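Local coordinates for oligopeptide-binding protein AppA (Bacillus subtilis, PDB 1XOC), which binds oligopeptides outside the cell membrane and delivers them to an ABC-type permease that can stand in for the Opp system in sporulation and genetic competence, at residues I258-A263 with N490-M495; G22-G27 with I237-V242; K279-R284 with I477-P482. All blocks are in the same frame, centred on the assembly; numbering follows the deposited sequence.

Interaction 1: residues I258-A263 with N490-M495; sequences IVTDLA and NNHMAM. With ZN (zinc ion), chain E.
Val259 and Met493 face each other as a hydrogen-bonded pair in an antiparallel beta ladder, where strand 256-262 runs beside the long strand 483-496 in a mixed sheet of this solute-binding fold. Both residues of the pair give and receive through their backbones: Val259 N reaches Met493 O at 2.8 Å, and Met493 N returns an equally short bond to Val259 O. Two residues on, Asp261 and Asn491 repeat the pattern, Asn491 N giving to Asp261 O at 2.8 Å and Asp261 N giving to Asn491 O at 3.1 Å. Asn491 O also receives a CA-H...O contact from Thr260. The carboxylate of Asp261 turns back on its own strand, OD1 accepting from Leu262 N through the lone pair directed away from OD2.

The asparagine amides look beyond the ladder. Asn491 ND2 packs on Ala263 CB at 3.5 Å and donates to Tyr504 OH, while its OD1 has weak bonds with Asn241 and an aromatic side chain of the bound peptide. Asn490 OD1 lies against Leu262 CD1, and ND2 donates to Asp304 OD2.

Asp304 is shared, because its OD1 joins His492 in binding a zinc ion; Asn490 thus probably steadies a metal ligand from the second shell. With CG beside the backbone N (chi1 -58°), the His492 ring swings toward Thr260, whose OG1 meets it obliquely, 3.3 Å from CD2. The ring ends at the metal, His492 NE2 lying 2.0 Å from the zinc ion.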
loop_
_atom_site.group_PDB
_atom_site.type_symbol
_atom_site.label_atom_id
_atom_site.label_comp_id
_atom_site.label_asym_id
_atom_site.label_seq_id
_atom_site.Cartn_x
_atom_site.Cartn_y
_atom_site.Cartn_z
ATOM N N ILE A 258 18.097 -4.267 -15.167
ATOM C CA ILE A 258 16.702 -4.349 -14.724
ATOM C C ILE A 258 16.499 -5.621 -13.961
ATOM O O ILE A 258 16.817 -6.677 -14.479
ATOM C CB ILE A 258 15.730 -4.291 -15.915
ATOM C CG1 ILE A 258 15.991 -3.040 -16.751
ATOM C CG2 ILE A 258 14.281 -4.291 -15.436
ATOM C CD1 ILE A 258 15.117 -2.947 -17.969
ATOM N N VAL A 259 15.971 -5.491 -12.747
ATOM C CA VAL A 259 15.648 -6.647 -11.906
ATOM C C VAL A 259 14.124 -6.790 -11.876
ATOM O O VAL A 259 13.446 -5.852 -11.488
ATOM C CB VAL A 259 16.207 -6.504 -10.461
ATOM C CG1 VAL A 259 15.796 -7.707 -9.603
ATOM C CG2 VAL A 259 17.742 -6.409 -10.502
ATOM N N THR A 260 13.629 -7.985 -12.190
ATOM C CA THR A 260 12.196 -8.241 -12.375
ATOM C C THR A 260 11.705 -9.386 -11.463
ATOM O O THR A 260 12.353 -10.445 -11.394
ATOM C CB THR A 260 11.902 -8.648 -13.832
ATOM O OG1 THR A 260 12.282 -7.579 -14.725
ATOM C CG2 THR A 260 10.447 -8.956 -14.008
ATOM N N ASP A 261 10.577 -9.160 -10.789
ATOM C CA ASP A 261 9.888 -10.204 -10.023
ATOM C C ASP A 261 8.486 -9.762 -9.653
ATOM O O ASP A 261 8.085 -8.609 -9.914
ATOM C CB ASP A 261 10.693 -10.553 -8.755
ATOM C CG ASP A 261 10.675 -12.031 -8.409
ATOM O OD1 ASP A 261 9.643 -12.711 -8.631
ATOM O OD2 ASP A 261 11.743 -12.519 -7.963
ATOM N N LEU A 262 7.702 -10.689 -9.119
ATOM C CA LEU A 262 6.341 -10.411 -8.679
ATOM C C LEU A 262 6.326 -9.395 -7.544
ATOM O O LEU A 262 7.157 -9.455 -6.657
ATOM C CB LEU A 262 5.649 -11.699 -8.234
ATOM C CG LEU A 262 4.130 -11.653 -7.989
ATOM C CD1 LEU A 262 3.287 -11.243 -9.190
ATOM C CD2 LEU A 262 3.758 -13.042 -7.501
ATOM N N ALA A 263 5.426 -8.407 -7.650
ATOM C CA ALA A 263 5.165 -7.437 -6.561
ATOM C C ALA A 263 4.191 -7.980 -5.522
ATOM O O ALA A 263 3.335 -8.817 -5.841
ATOM C CB ALA A 263 4.603 -6.152 -7.128
ATOM N N ASN A 490 3.929 -7.322 -11.853
ATOM C CA ASN A 490 5.365 -7.545 -11.648
ATOM C C ASN A 490 6.080 -6.192 -11.605
ATOM O O ASN A 490 5.683 -5.251 -12.280
ATOM C CB ASN A 490 5.935 -8.352 -12.804
ATOM C CG ASN A 490 5.304 -9.723 -12.906
ATOM O OD1 ASN A 490 5.321 -10.459 -11.914
ATOM N ND2 ASN A 490 4.791 -10.103 -14.081
ATOM N N ASN A 491 7.126 -6.120 -10.806
ATOM C CA ASN A 491 8.018 -4.978 -10.811
ATOM C C ASN A 491 9.171 -5.219 -11.785
ATOM O O ASN A 491 9.705 -6.345 -11.875
ATOM C CB ASN A 491 8.609 -4.760 -9.444
ATOM C CG ASN A 491 7.627 -4.249 -8.441
ATOM O OD1 ASN A 491 6.767 -3.442 -8.761
ATOM N ND2 ASN A 491 7.754 -4.708 -7.204
ATOM N N HIS A 492 9.582 -4.164 -12.478
ATOM C CA HIS A 492 10.729 -4.170 -13.378
ATOM C C HIS A 492 11.640 -3.024 -12.984
ATOM O O HIS A 492 11.494 -1.891 -13.483
ATOM C CB HIS A 492 10.266 -4.010 -14.827
ATOM C CG HIS A 492 9.312 -5.078 -15.263
ATOM N ND1 HIS A 492 7.962 -4.994 -15.042
ATOM C CD2 HIS A 492 9.515 -6.271 -15.883
ATOM C CE1 HIS A 492 7.356 -6.063 -15.520
ATOM N NE2 HIS A 492 8.273 -6.856 -16.027
ATOM N N MET A 493 12.546 -3.293 -12.061
ATOM C CA MET A 493 13.318 -2.229 -11.437
ATOM C C MET A 493 14.606 -1.963 -12.205
ATOM O O MET A 493 15.538 -2.786 -12.191
ATOM C CB MET A 493 13.614 -2.564 -9.976
ATOM C CG MET A 493 12.385 -3.016 -9.205
ATOM S SD MET A 493 11.062 -1.803 -9.255
ATOM C CE MET A 493 11.897 -0.385 -8.578
ATOM N N ALA A 494 14.642 -0.817 -12.887
ATOM C CA ALA A 494 15.840 -0.343 -13.575
ATOM C C ALA A 494 16.733 0.418 -12.610
ATOM O O ALA A 494 16.251 1.218 -11.839
ATOM C CB ALA A 494 15.462 0.537 -14.713
ATOM N N MET A 495 18.044 0.139 -12.671
ATOM C CA MET A 495 19.008 0.711 -11.737
ATOM C C MET A 495 20.373 0.779 -12.418
ATOM O O MET A 495 20.592 0.129 -13.428
ATOM C CB MET A 495 19.108 -0.129 -10.467
ATOM C CG MET A 495 19.603 -1.523 -10.730
ATOM S SD MET A 495 19.313 -2.585 -9.321
ATOM C CE MET A 495 17.576 -2.842 -9.504
HETATM ZN ZN ZN E . 8.026 -8.692 -16.865
#

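Interaction 2: residues G22-G27 with I237-V242; sequences GDLVVG and INFFNV
Gly27 leaves the hollow that Ile237 and Phe240 fill. Here strand 23-28, an outermost strand of a four-stranded mixed sheet, meets the chain entering strand 240-241 through a single beta bridge, Val26 with Phe239, with Gly27 N bonded to Phe239 O. A CB on Gly27 would fall only 2.6 Å from Ile237 CD1, a clash, and would also press on the Phe240 ring; that ring instead points its edge at the backbone, CD1 lying 3.4 Å from Gly27 O. Further back, the side chains of Val25 and Ile237 cross at about a right angle, CG1 of Val25 lying 3.8 Å from CG2 of Ile237.

On the face of the strand that carries Leu24 and Val26, Phe239 is the bump. Its CB settles against Leu24 CG and Val26 CG2; its side chain runs next to that of Val26, pointing the same way, and its ring meets that of Trp516.

Asn238 fits along the strand like an extra peptide unit. Its CG stands between the backbone N and the carbonyl carbon (chi1 57°), which brings OD1 to Val25 N at 2.8 Å and ND2 to Asp23 O at 3.2 Å, the latter in the amide plane; Leu24 CD1 leans on OD1. Val25 O in turn accepts from Asn238 N and, weakly, from Phe239 N. A leucine in place of Asn238 would probably leave Val25 N and Asp23 O without these mates, since its methyls can neither accept nor donate. Past the bridge, one water joins the backbones, donating to Gly27 O at 2.8 Å and accepting from Asn241 N at 3.0 Å.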
loop_
_atom_site.group_PDB
_atom_site.type_symbol
_atom_site.label_atom_id
_atom_site.label_comp_id
_atom_site.label_asym_id
_atom_site.label_seq_id
_atom_site.Cartn_x
_atom_site.Cartn_y
_atom_site.Cartn_z
ATOM N N GLY A 22 28.086 8.910 -4.403
ATOM C CA GLY A 22 27.081 8.860 -5.441
ATOM C C GLY A 22 25.719 9.356 -5.015
ATOM O O GLY A 22 25.405 9.533 -3.828
ATOM N N ASP A 23 24.892 9.577 -6.024
ATOM C CA ASP A 23 23.582 10.161 -5.856
ATOM C C ASP A 23 22.567 9.296 -6.622
ATOM O O ASP A 23 22.736 8.992 -7.813
ATOM C CB ASP A 23 23.619 11.612 -6.339
ATOM C CG ASP A 23 24.709 12.426 -5.648
ATOM O OD1 ASP A 23 24.546 12.808 -4.476
ATOM O OD2 ASP A 23 25.766 12.703 -6.276
ATOM N N LEU A 24 21.545 8.843 -5.931
ATOM C CA LEU A 24 20.501 8.079 -6.594
ATOM C C LEU A 24 19.328 9.017 -6.825
ATOM O O LEU A 24 18.954 9.777 -5.935
ATOM C CB LEU A 24 20.082 6.856 -5.781
ATOM C CG LEU A 24 19.375 5.757 -6.571
ATOM C CD1 LEU A 24 20.373 4.952 -7.366
ATOM C CD2 LEU A 24 18.607 4.905 -5.625
ATOM N N VAL A 25 18.778 8.981 -8.032
ATOM C CA VAL A 25 17.601 9.765 -8.359
ATOM C C VAL A 25 16.524 8.782 -8.797
ATOM O O VAL A 25 16.594 8.196 -9.876
ATOM C CB VAL A 25 17.870 10.831 -9.433
ATOM C CG1 VAL A 25 16.595 11.645 -9.701
ATOM C CG2 VAL A 25 19.021 11.744 -9.015
ATOM N N VAL A 26 15.554 8.619 -7.913
ATOM C CA VAL A 26 14.446 7.668 -8.033
ATOM C C VAL A 26 13.262 8.390 -8.671
ATOM O O VAL A 26 12.786 9.420 -8.165
ATOM C CB VAL A 26 14.032 7.131 -6.642
ATOM C CG1 VAL A 26 12.837 6.175 -6.694
ATOM C CG2 VAL A 26 15.243 6.488 -5.969
ATOM N N GLY A 27 12.771 7.847 -9.776
ATOM C CA GLY A 27 11.581 8.419 -10.430
ATOM C C GLY A 27 10.332 7.847 -9.782
ATOM O O GLY A 27 10.275 6.638 -9.473
ATOM N N ILE A 237 17.059 10.519 -14.347
ATOM C CA ILE A 237 16.823 9.641 -13.211
ATOM C C ILE A 237 17.626 8.378 -13.475
ATOM O O ILE A 237 17.978 8.080 -14.626
ATOM C CB ILE A 237 15.318 9.304 -12.986
ATOM C CG1 ILE A 237 14.702 8.518 -14.139
ATOM C CG2 ILE A 237 14.522 10.597 -12.750
ATOM C CD1 ILE A 237 13.257 8.070 -13.903
ATOM N N ASN A 238 17.904 7.634 -12.405
ATOM C CA ASN A 238 18.681 6.414 -12.540
ATOM C C ASN A 238 18.113 5.228 -11.796
ATOM O O ASN A 238 18.780 4.177 -11.721
ATOM C CB ASN A 238 20.154 6.666 -12.180
ATOM C CG ASN A 238 20.346 7.218 -10.794
ATOM O OD1 ASN A 238 19.523 7.065 -9.924
ATOM N ND2 ASN A 238 21.487 7.852 -10.575
ATOM N N PHE A 239 16.882 5.340 -11.289
ATOM C CA PHE A 239 16.198 4.220 -10.637
ATOM C C PHE A 239 14.699 4.378 -10.875
ATOM O O PHE A 239 14.139 5.450 -10.599
ATOM C CB PHE A 239 16.528 4.200 -9.144
ATOM C CG PHE A 239 16.104 2.934 -8.433
ATOM C CD1 PHE A 239 14.780 2.771 -7.998
ATOM C CD2 PHE A 239 17.010 1.893 -8.213
ATOM C CE1 PHE A 239 14.381 1.625 -7.337
ATOM C CE2 PHE A 239 16.620 0.702 -7.568
ATOM C CZ PHE A 239 15.296 0.554 -7.146
ATOM N N PHE A 240 14.052 3.343 -11.417
ATOM C CA PHE A 240 12.650 3.471 -11.829
ATOM C C PHE A 240 12.027 2.104 -12.041
ATOM O O PHE A 240 12.680 1.209 -12.568
ATOM C CB PHE A 240 12.548 4.313 -13.124
ATOM C CG PHE A 240 11.141 4.677 -13.489
ATOM C CD1 PHE A 240 10.352 5.348 -12.586
ATOM C CD2 PHE A 240 10.586 4.280 -14.679
ATOM C CE1 PHE A 240 9.033 5.667 -12.914
ATOM C CE2 PHE A 240 9.238 4.583 -14.993
ATOM C CZ PHE A 240 8.492 5.259 -14.118
ATOM N N ASN A 241 10.737 1.975 -11.683
ATOM C CA ASN A 241 9.920 0.800 -11.991
ATOM C C ASN A 241 9.342 0.952 -13.383
ATOM O O ASN A 241 8.331 1.644 -13.585
ATOM C CB ASN A 241 8.796 0.672 -10.962
ATOM C CG ASN A 241 8.039 -0.664 -11.057
ATOM O OD1 ASN A 241 8.264 -1.493 -11.954
ATOM N ND2 ASN A 241 7.126 -0.858 -10.107
ATOM N N VAL A 242 10.009 0.357 -14.352
ATOM C CA VAL A 242 9.639 0.493 -15.749
ATOM C C VAL A 242 8.371 -0.290 -16.064
ATOM O O VAL A 242 8.305 -1.495 -15.790
ATOM C CB VAL A 242 10.769 -0.059 -16.664
ATOM C CG1 VAL A 242 10.388 0.036 -18.124
ATOM C CG2 VAL A 242 12.075 0.657 -16.355
HETATM O O HOH W 1 9.576 3.979 -9.782
#

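Interaction 3: residues K279-R284 with I477-P482; sequences KDKKVR and IAEDQP
Lys281 and Arg284, on the first turn of helix 281-289, reach the C-terminal end of helix 463-480, where Asp480 closes the helix and Gln481 leaves it with positive phi. This is a meeting of helix ends: the start of one helix supplies the donors for carbonyls at the end of the other.

Along the first segment, Lys279 offers its carbonyl in a weak bond to Arg284 NH1, which also bonds Phe278 O. Asp280 is the N-cap, its OD1 accepting from Lys282 N at 3.0 Å. Lys281 then reaches across to the other helix, its chain bent at chi3 (91°), which carries NZ to a salt bridge with Glu479 OE2 at 3.0 Å. Its CD rests 3.4 Å from Asp480 OD1, and a water links Lys281 NZ to that oxygen. The other carboxylate oxygen, Asp480 OD2, accepts from Tyr445 and Asn447.

Arg284, one turn on, brings the edge of its guanidinium to the carbonyls, while the CA of Lys281 lies above one face, offset toward its rim. It grips Asp480 O side-on, at 2.8 Å through NH2 and 3.1 Å through NE. The same NE also gives to Gln481 O, approaching from above that carbonyl's plane. The positive group probably eases the negative end of the helix dipole. Gln481 folds its own amide back, NE2 donating to Ala478 O at 2.8 Å.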
loop_
_atom_site.group_PDB
_atom_site.type_symbol
_atom_site.label_atom_id
_atom_site.label_comp_id
_atom_site.label_asym_id
_atom_site.label_seq_id
_atom_site.Cartn_x
_atom_site.Cartn_y
_atom_site.Cartn_z
ATOM N N LYS A 279 -24.574 -1.278 -4.925
ATOM C CA LYS A 279 -24.982 -1.914 -3.685
ATOM C C LYS A 279 -25.349 -3.405 -3.830
ATOM O O LYS A 279 -25.135 -4.192 -2.904
ATOM C CB LYS A 279 -26.141 -1.135 -3.069
ATOM C CG LYS A 279 -25.719 0.205 -2.500
ATOM C CD LYS A 279 -26.919 0.954 -1.903
ATOM C CE LYS A 279 -26.519 2.325 -1.351
ATOM N NZ LYS A 279 -27.702 3.092 -0.852
ATOM N N ASP A 280 -25.902 -3.781 -4.987
ATOM C CA ASP A 280 -26.367 -5.150 -5.240
ATOM C C ASP A 280 -25.195 -6.039 -5.628
ATOM O O ASP A 280 -24.502 -5.771 -6.612
ATOM C CB ASP A 280 -27.413 -5.148 -6.362
ATOM C CG ASP A 280 -28.093 -6.510 -6.580
ATOM O OD1 ASP A 280 -27.741 -7.513 -5.929
ATOM O OD2 ASP A 280 -29.011 -6.572 -7.430
ATOM N N LYS A 281 -24.977 -7.097 -4.855
ATOM C CA LYS A 281 -23.951 -8.092 -5.158
ATOM C C LYS A 281 -24.059 -8.616 -6.591
ATOM O O LYS A 281 -23.045 -8.814 -7.254
ATOM C CB LYS A 281 -24.072 -9.276 -4.200
ATOM C CG LYS A 281 -23.124 -10.422 -4.496
ATOM C CD LYS A 281 -23.263 -11.552 -3.481
ATOM C CE LYS A 281 -24.275 -12.579 -3.920
ATOM N NZ LYS A 281 -24.405 -13.683 -2.936
ATOM N N LYS A 282 -25.283 -8.876 -7.055
ATOM C CA LYS A 282 -25.459 -9.457 -8.391
ATOM C C LYS A 282 -24.991 -8.506 -9.495
ATOM O O LYS A 282 -24.423 -8.947 -10.502
ATOM C CB LYS A 282 -26.904 -9.905 -8.625
ATOM C CG LYS A 282 -26.982 -10.985 -9.677
ATOM C CD LYS A 282 -28.285 -11.747 -9.634
ATOM C CE LYS A 282 -29.245 -11.161 -10.602
ATOM N NZ LYS A 282 -28.597 -11.180 -11.920
ATOM N N VAL A 283 -25.193 -7.206 -9.285
ATOM C CA VAL A 283 -24.686 -6.189 -10.212
ATOM C C VAL A 283 -23.151 -6.199 -10.236
ATOM O O VAL A 283 -22.555 -6.217 -11.314
ATOM C CB VAL A 283 -25.254 -4.777 -9.884
ATOM C CG1 VAL A 283 -24.492 -3.649 -10.617
ATOM C CG2 VAL A 283 -26.747 -4.738 -10.228
ATOM N N ARG A 284 -22.517 -6.192 -9.063
ATOM C CA ARG A 284 -21.055 -6.263 -8.995
ATOM C C ARG A 284 -20.507 -7.515 -9.676
ATOM O O ARG A 284 -19.536 -7.443 -10.424
ATOM C CB ARG A 284 -20.545 -6.174 -7.562
ATOM C CG ARG A 284 -20.858 -4.858 -6.903
ATOM C CD ARG A 284 -20.078 -4.668 -5.636
ATOM N NE ARG A 284 -20.266 -5.780 -4.692
ATOM C CZ ARG A 284 -21.225 -5.843 -3.770
ATOM N NH1 ARG A 284 -22.122 -4.873 -3.652
ATOM N NH2 ARG A 284 -21.310 -6.899 -2.979
ATOM N N ILE A 477 -15.426 -13.191 0.119
ATOM C CA ILE A 477 -15.003 -11.980 -0.597
ATOM C C ILE A 477 -15.127 -12.180 -2.107
ATOM O O ILE A 477 -15.640 -11.319 -2.825
ATOM C CB ILE A 477 -13.574 -11.558 -0.186
ATOM C CG1 ILE A 477 -13.588 -11.158 1.284
ATOM C CG2 ILE A 477 -13.061 -10.387 -1.052
ATOM C CD1 ILE A 477 -12.250 -11.054 1.929
ATOM N N ALA A 478 -14.664 -13.321 -2.596
ATOM C CA ALA A 478 -14.812 -13.644 -4.018
ATOM C C ALA A 478 -16.275 -13.647 -4.458
ATOM O O ALA A 478 -16.628 -13.022 -5.448
ATOM C CB ALA A 478 -14.153 -14.968 -4.335
ATOM N N GLU A 479 -17.139 -14.323 -3.715
ATOM C CA GLU A 479 -18.563 -14.348 -4.060
ATOM C C GLU A 479 -19.156 -12.934 -4.107
ATOM O O GLU A 479 -19.941 -12.610 -4.993
ATOM C CB GLU A 479 -19.347 -15.228 -3.073
ATOM C CG GLU A 479 -20.887 -15.089 -3.150
ATOM C CD GLU A 479 -21.517 -15.622 -4.448
ATOM O OE1 GLU A 479 -20.790 -16.226 -5.273
ATOM O OE2 GLU A 479 -22.753 -15.452 -4.634
ATOM N N ASP A 480 -18.787 -12.097 -3.143
ATOM C CA ASP A 480 -19.397 -10.773 -3.004
ATOM C C ASP A 480 -18.865 -9.716 -3.977
ATOM O O ASP A 480 -19.537 -8.721 -4.236
ATOM C CB ASP A 480 -19.244 -10.284 -1.551
ATOM C CG ASP A 480 -20.046 -11.122 -0.567
ATOM O OD1 ASP A 480 -20.937 -11.894 -1.000
ATOM O OD2 ASP A 480 -19.799 -10.999 0.653
ATOM N N GLN A 481 -17.681 -9.936 -4.540
ATOM C CA GLN A 481 -17.088 -9.018 -5.497
ATOM C C GLN A 481 -17.161 -7.561 -5.017
ATOM O O GLN A 481 -17.649 -6.694 -5.744
ATOM C CB GLN A 481 -17.744 -9.148 -6.873
ATOM C CG GLN A 481 -17.483 -10.491 -7.562
ATOM C CD GLN A 481 -16.045 -10.646 -8.018
ATOM O OE1 GLN A 481 -15.633 -10.004 -8.993
ATOM N NE2 GLN A 481 -15.286 -11.519 -7.350
ATOM N N PRO A 482 -16.620 -7.270 -3.815
ATOM C CA PRO A 482 -16.573 -5.866 -3.419
ATOM C C PRO A 482 -15.652 -5.075 -4.362
ATOM O O PRO A 482 -15.827 -3.859 -4.553
ATOM C CB PRO A 482 -16.009 -5.929 -2.010
ATOM C CG PRO A 482 -15.219 -7.225 -1.966
ATOM C CD PRO A 482 -16.000 -8.159 -2.811
HETATM O O HOH W 2 -23.182 -12.753 -0.314
#

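In the fold
Interactions 1 and 2 are neighbours, their centres 13 Å apart, and meet in one sheet: strand 483-496 of interaction 1 pairs, on its side away from strand 256-262, with strand 240-241 of interaction 2, with probable hydrogen bonds from Val242 N to His492 O and from Ala494 N to Phe240 O, both 2.8 Å. Phe239 and Met493 pack where they join, Met493 CE lying 3.4 Å from Phe239 CE1. Ala263, Asn491 and Asn241 bring this pair of contacts to the bound peptide, near aromatic side chains. Interaction 3 stands apart, its centre 33 Å from interaction 1 and 40 Å from interaction 2, on the other side of the chain's centre from the latter; helix 463-480 leads directly into strand 483-496.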